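Local coordinates for major capsid protein (Paramecium bursaria Chlorella virus 1, PDB 5TIQ), which self-assembles as trimers into the large icosahedral capsid of this chlorella virus, with pseudo T=169 symmetry and a diameter of about 190 nm, at residues T244-N249 with L380-C385; T57-N62 with V203-I208. One frame throughout, in Å; residues are numbered along the deposited sequence.

Contact 1: residues T244-N249 with L380-C385; sequences TQASQN and LTYKTC. With HG (mercury (II) ion), chain L.
The side chain of Gln-248 crosses that of Tyr-382 obliquely and ends at the ring edge, its CB 4.0 Å from Tyr-382 CE2. Its CG stands opposite the backbone N (chi1 -173°), and the extended chain carries the amide to the phenol end. There Tyr-382 OH donates to Gln-248 OE1 at 2.7 Å; the oxygen lies in the ring plane, while the amide is turned 51° from the ring. Ala-238 N also donates to this oxygen, and Glu-236 O accepts from Gln-248 NE2, so both ends of the amide are held. Between the antiparallel backbones, Gln-248 and Leu-380 form a hydrogen-bonded pair, and Tyr-382 N donates to Ala-246 O at 2.8 Å. Beyond Ala-246 side chains and water take over. Gln-245 NE2 donates to Tyr-382 O (3.1 Å) from above the carbonyl plane and also hydrogen-bonds Asp-313, while a water links Ala-246 N, Thr-244 O and Lys-383 O. Cys-385 binds mercury through SG and O. Strand 247-251 runs along one side of strand 376-387, whose Thr-381 and Lys-383 hydrogen-bond through their backbones to strand 312-319 and the residue before it; strand 402-404 pairs near Thr-384, and Phe-265 meets the Tyr-382 ring.

Contact 2: residues T57-N62 with V203-I208; sequences TQISRN and VWVDYI
The end-to-end directions of 57-62 and 203-207 lie 27° apart, but the backbones stay well separated, with even the CA atoms of Asn-62 and Tyr-207 7.3 Å from each other, so side chains bridge the gap, one of them to a backbone oxygen. Tyr-207 carries most of the contact. Asn-62 CB sits over one face of its ring, 4.2 Å from the centroid and 11° off the normal, a CH-pi contact. The phenol OH donates to Ser-60 O at 2.6 Å, tilted 31° from the carbonyl plane, and receives a weak hydrogen bond from Gln-43. Ile-59 packs beside it with both branches: CG2, anti to the backbone N, lies against Tyr-207 CZ at 4.1 Å, and CD1 on the other branch meets Val-205 CG2 at 3.7 Å. Farther along, Thr-57 faces Val-203, its hydroxyl hydrogen-bonded to Thr-44. The Ile-59 and Val-205 end is apolar and buried, whereas polar groups of Ser-60 and Asn-62 gather round the phenol toward the more exposed end. Strand 54-58 and the loop leaving it thus pack on strand 200-210 of the facing sheet, as in the sandwich core of a viral jelly roll, here the N-terminal of two.

Overall arrangement
Contacts 1 and 2 share no strand and do not touch; their centres are 48 Å apart, on opposite sides of the chain's centre. Contact 2 lies in the N-terminal and contact 1 in the C-terminal part of the capsid protein, consistent with its two jelly rolls. Contact 1 joins strands within one sheet, is partly exposed, and depends on backbone hydrogen bonds, amide side chains and a water, with bound glucose about 9 Å from the Thr-384 side chain. Contact 2 joins one sheet, and the loop leaving its edge strand, to a facing sheet; mostly buried, it relies on aliphatic and aromatic packing, with one tyrosine hydroxyl bonded to a main-chain oxygen. Other subunits reach segment 203-208, whereas none touches contact 1.

Contact 1: residues T244-N249 with L380-C385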
# COMPACT_ATOMS: atom_id res chain seq x y z
N THR A 244 15.09 15.60 36.14
CA THR A 244 15.50 16.64 35.21
C THR A 244 15.52 16.06 33.80
O THR A 244 15.41 14.84 33.60
CB THR A 244 16.87 17.22 35.58
OG1 THR A 244 17.21 18.26 34.66
CG2 THR A 244 17.94 16.14 35.52
N GLN A 245 15.66 16.94 32.82
CA GLN A 245 15.74 16.56 31.41
C GLN A 245 17.21 16.49 31.01
O GLN A 245 17.86 17.52 30.82
CB GLN A 245 14.96 17.54 30.54
CG GLN A 245 13.45 17.39 30.65
CD GLN A 245 12.70 18.07 29.51
OE1 GLN A 245 12.22 19.19 29.65
NE2 GLN A 245 12.60 17.38 28.38
N ALA A 246 17.73 15.27 30.90
CA ALA A 246 19.10 15.09 30.45
C ALA A 246 19.26 15.48 28.99
O ALA A 246 18.31 15.41 28.20
CB ALA A 246 19.54 13.63 30.64
N SER A 247 20.46 15.91 28.63
CA SER A 247 20.80 16.28 27.26
C SER A 247 22.11 15.62 26.87
O SER A 247 22.83 15.08 27.71
CB SER A 247 20.89 17.80 27.09
OG SER A 247 21.99 18.33 27.81
N GLN A 248 22.41 15.66 25.57
CA GLN A 248 23.56 14.94 25.05
C GLN A 248 23.85 15.41 23.63
O GLN A 248 22.93 15.63 22.85
CB GLN A 248 23.31 13.43 25.07
CG GLN A 248 24.49 12.57 24.70
CD GLN A 248 24.16 11.09 24.75
OE1 GLN A 248 22.99 10.72 24.82
NE2 GLN A 248 25.18 10.25 24.71
N ASN A 249 25.14 15.56 23.32
CA ASN A 249 25.60 15.88 21.97
C ASN A 249 26.47 14.74 21.47
O ASN A 249 27.45 14.37 22.13
CB ASN A 249 26.38 17.19 21.95
CG ASN A 249 25.52 18.40 22.29
OD1 ASN A 249 24.36 18.48 21.89
ND2 ASN A 249 26.10 19.34 23.03
N LEU A 380 20.60 16.16 21.54
CA LEU A 380 19.48 15.40 22.07
C LEU A 380 19.06 15.93 23.43
O LEU A 380 19.90 16.30 24.26
CB LEU A 380 19.83 13.91 22.19
CG LEU A 380 20.28 13.24 20.90
CD1 LEU A 380 20.68 11.80 21.16
CD2 LEU A 380 19.17 13.31 19.86
N THR A 381 17.75 15.96 23.66
CA THR A 381 17.17 16.25 24.96
C THR A 381 16.16 15.15 25.26
O THR A 381 15.30 14.85 24.43
CB THR A 381 16.49 17.62 25.00
OG1 THR A 381 17.46 18.64 24.75
CG2 THR A 381 15.85 17.86 26.36
N TYR A 382 16.27 14.55 26.44
CA TYR A 382 15.47 13.39 26.80
C TYR A 382 14.30 13.79 27.69
O TYR A 382 14.36 14.78 28.43
CB TYR A 382 16.33 12.33 27.49
CG TYR A 382 17.43 11.79 26.61
CD1 TYR A 382 17.15 10.89 25.60
CD2 TYR A 382 18.75 12.20 26.79
CE1 TYR A 382 18.15 10.40 24.78
CE2 TYR A 382 19.76 11.71 25.98
CZ TYR A 382 19.45 10.81 24.98
OH TYR A 382 20.44 10.32 24.17
N LYS A 383 13.23 13.01 27.61
CA LYS A 383 12.09 13.21 28.49
C LYS A 383 12.48 12.87 29.93
O LYS A 383 13.46 12.17 30.20
CB LYS A 383 10.91 12.35 28.06
CG LYS A 383 10.44 12.60 26.64
CD LYS A 383 9.30 11.66 26.27
CE LYS A 383 8.89 11.82 24.82
NZ LYS A 383 7.81 10.87 24.45
N THR A 384 11.69 13.39 30.87
CA THR A 384 11.87 13.08 32.28
C THR A 384 11.16 11.77 32.57
O THR A 384 9.93 11.71 32.65
CB THR A 384 11.32 14.21 33.15
OG1 THR A 384 11.98 15.44 32.80
CG2 THR A 384 11.55 13.92 34.62
N CYS A 385 11.93 10.69 32.73
CA CYS A 385 11.38 9.35 32.94
C CYS A 385 10.91 9.22 34.39
O CYS A 385 11.53 8.56 35.23
CB CYS A 385 12.41 8.29 32.58
SG CYS A 385 14.09 8.67 33.12
HG HG L . 14.05 7.34 35.43
O HOH W 1 16.07 13.02 31.46

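Contact 2: residues T57-N62 with V203-I208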
# COMPACT_ATOMS: atom_id res chain seq x y z
N THR A 57 30.58 -17.29 2.30
CA THR A 57 30.16 -17.86 1.03
C THR A 57 30.82 -17.08 -0.10
O THR A 57 30.76 -15.85 -0.12
CB THR A 57 28.63 -17.81 0.87
OG1 THR A 57 28.03 -18.80 1.71
CG2 THR A 57 28.24 -18.06 -0.57
N GLN A 58 31.46 -17.80 -1.01
CA GLN A 58 31.97 -17.22 -2.25
C GLN A 58 30.99 -17.52 -3.37
O GLN A 58 30.76 -18.69 -3.70
CB GLN A 58 33.36 -17.77 -2.58
CG GLN A 58 33.97 -17.21 -3.85
CD GLN A 58 35.35 -17.77 -4.11
OE1 GLN A 58 35.67 -18.17 -5.23
NE2 GLN A 58 36.19 -17.79 -3.08
N ILE A 59 30.41 -16.46 -3.95
CA ILE A 59 29.36 -16.63 -4.95
C ILE A 59 29.92 -17.38 -6.15
O ILE A 59 30.92 -16.97 -6.74
CB ILE A 59 28.78 -15.27 -5.36
CG1 ILE A 59 28.37 -14.45 -4.14
CG2 ILE A 59 27.60 -15.45 -6.30
CD1 ILE A 59 27.27 -15.08 -3.32
N SER A 60 29.27 -18.49 -6.50
CA SER A 60 29.68 -19.24 -7.68
C SER A 60 29.29 -18.48 -8.95
O SER A 60 28.36 -17.67 -8.97
CB SER A 60 29.03 -20.63 -7.67
OG SER A 60 27.62 -20.53 -7.65
N ARG A 61 30.02 -18.77 -10.02
CA ARG A 61 29.88 -18.02 -11.27
C ARG A 61 29.05 -18.80 -12.29
O ARG A 61 29.52 -19.19 -13.36
CB ARG A 61 31.26 -17.67 -11.83
CG ARG A 61 32.11 -16.90 -10.83
CD ARG A 61 33.39 -16.40 -11.46
NE ARG A 61 33.84 -15.18 -10.78
CZ ARG A 61 33.49 -13.96 -11.15
NH1 ARG A 61 32.69 -13.78 -12.19
NH2 ARG A 61 33.94 -12.91 -10.47
N ASN A 62 27.79 -19.03 -11.92
CA ASN A 62 26.88 -19.76 -12.80
C ASN A 62 26.27 -18.85 -13.86
O ASN A 62 26.13 -19.27 -15.02
CB ASN A 62 25.78 -20.41 -11.97
CG ASN A 62 26.33 -21.26 -10.85
OD1 ASN A 62 26.65 -20.77 -9.78
ND2 ASN A 62 26.44 -22.56 -11.10
N VAL A 203 22.00 -20.64 1.63
CA VAL A 203 22.15 -19.36 0.96
C VAL A 203 21.82 -19.54 -0.52
O VAL A 203 22.38 -20.42 -1.19
CB VAL A 203 23.57 -18.79 1.13
CG1 VAL A 203 23.71 -17.49 0.36
CG2 VAL A 203 23.88 -18.57 2.60
N TRP A 204 20.91 -18.71 -1.03
CA TRP A 204 20.44 -18.80 -2.40
C TRP A 204 20.62 -17.47 -3.10
O TRP A 204 20.23 -16.42 -2.57
CB TRP A 204 18.97 -19.24 -2.44
CG TRP A 204 18.76 -20.61 -1.91
CD1 TRP A 204 18.69 -20.99 -0.60
CD2 TRP A 204 18.60 -21.81 -2.68
NE1 TRP A 204 18.49 -22.35 -0.51
CE2 TRP A 204 18.43 -22.87 -1.77
CE3 TRP A 204 18.58 -22.08 -4.05
CZ2 TRP A 204 18.25 -24.19 -2.19
CZ3 TRP A 204 18.40 -23.39 -4.47
CH2 TRP A 204 18.23 -24.43 -3.54
N VAL A 205 21.21 -17.51 -4.29
CA VAL A 205 21.47 -16.31 -5.09
C VAL A 205 20.75 -16.46 -6.42
O VAL A 205 20.86 -17.49 -7.09
CB VAL A 205 22.98 -16.11 -5.31
CG1 VAL A 205 23.23 -14.90 -6.20
CG2 VAL A 205 23.69 -15.95 -3.98
N ASP A 206 20.01 -15.42 -6.80
CA ASP A 206 19.31 -15.39 -8.08
C ASP A 206 20.25 -14.87 -9.16
O ASP A 206 20.83 -13.79 -9.03
CB ASP A 206 18.06 -14.52 -8.01
CG ASP A 206 16.92 -15.19 -7.26
OD1 ASP A 206 17.19 -16.01 -6.36
OD2 ASP A 206 15.75 -14.91 -7.59
N TYR A 207 20.42 -15.66 -10.22
CA TYR A 207 21.30 -15.31 -11.33
C TYR A 207 20.49 -14.86 -12.54
O TYR A 207 19.38 -15.36 -12.78
CB TYR A 207 22.19 -16.49 -11.71
CG TYR A 207 23.22 -16.86 -10.67
CD1 TYR A 207 22.87 -17.62 -9.56
CD2 TYR A 207 24.54 -16.46 -10.80
CE1 TYR A 207 23.81 -17.97 -8.61
CE2 TYR A 207 25.49 -16.80 -9.85
CZ TYR A 207 25.12 -17.55 -8.76
OH TYR A 207 26.06 -17.90 -7.81
N ILE A 208 21.05 -13.93 -13.29
CA ILE A 208 20.51 -13.49 -14.57
C ILE A 208 21.38 -14.06 -15.67
O ILE A 208 22.61 -13.90 -15.64
CB ILE A 208 20.45 -11.95 -14.66
CG1 ILE A 208 19.69 -11.36 -13.48
CG2 ILE A 208 19.81 -11.53 -15.97
CD1 ILE A 208 18.26 -11.84 -13.38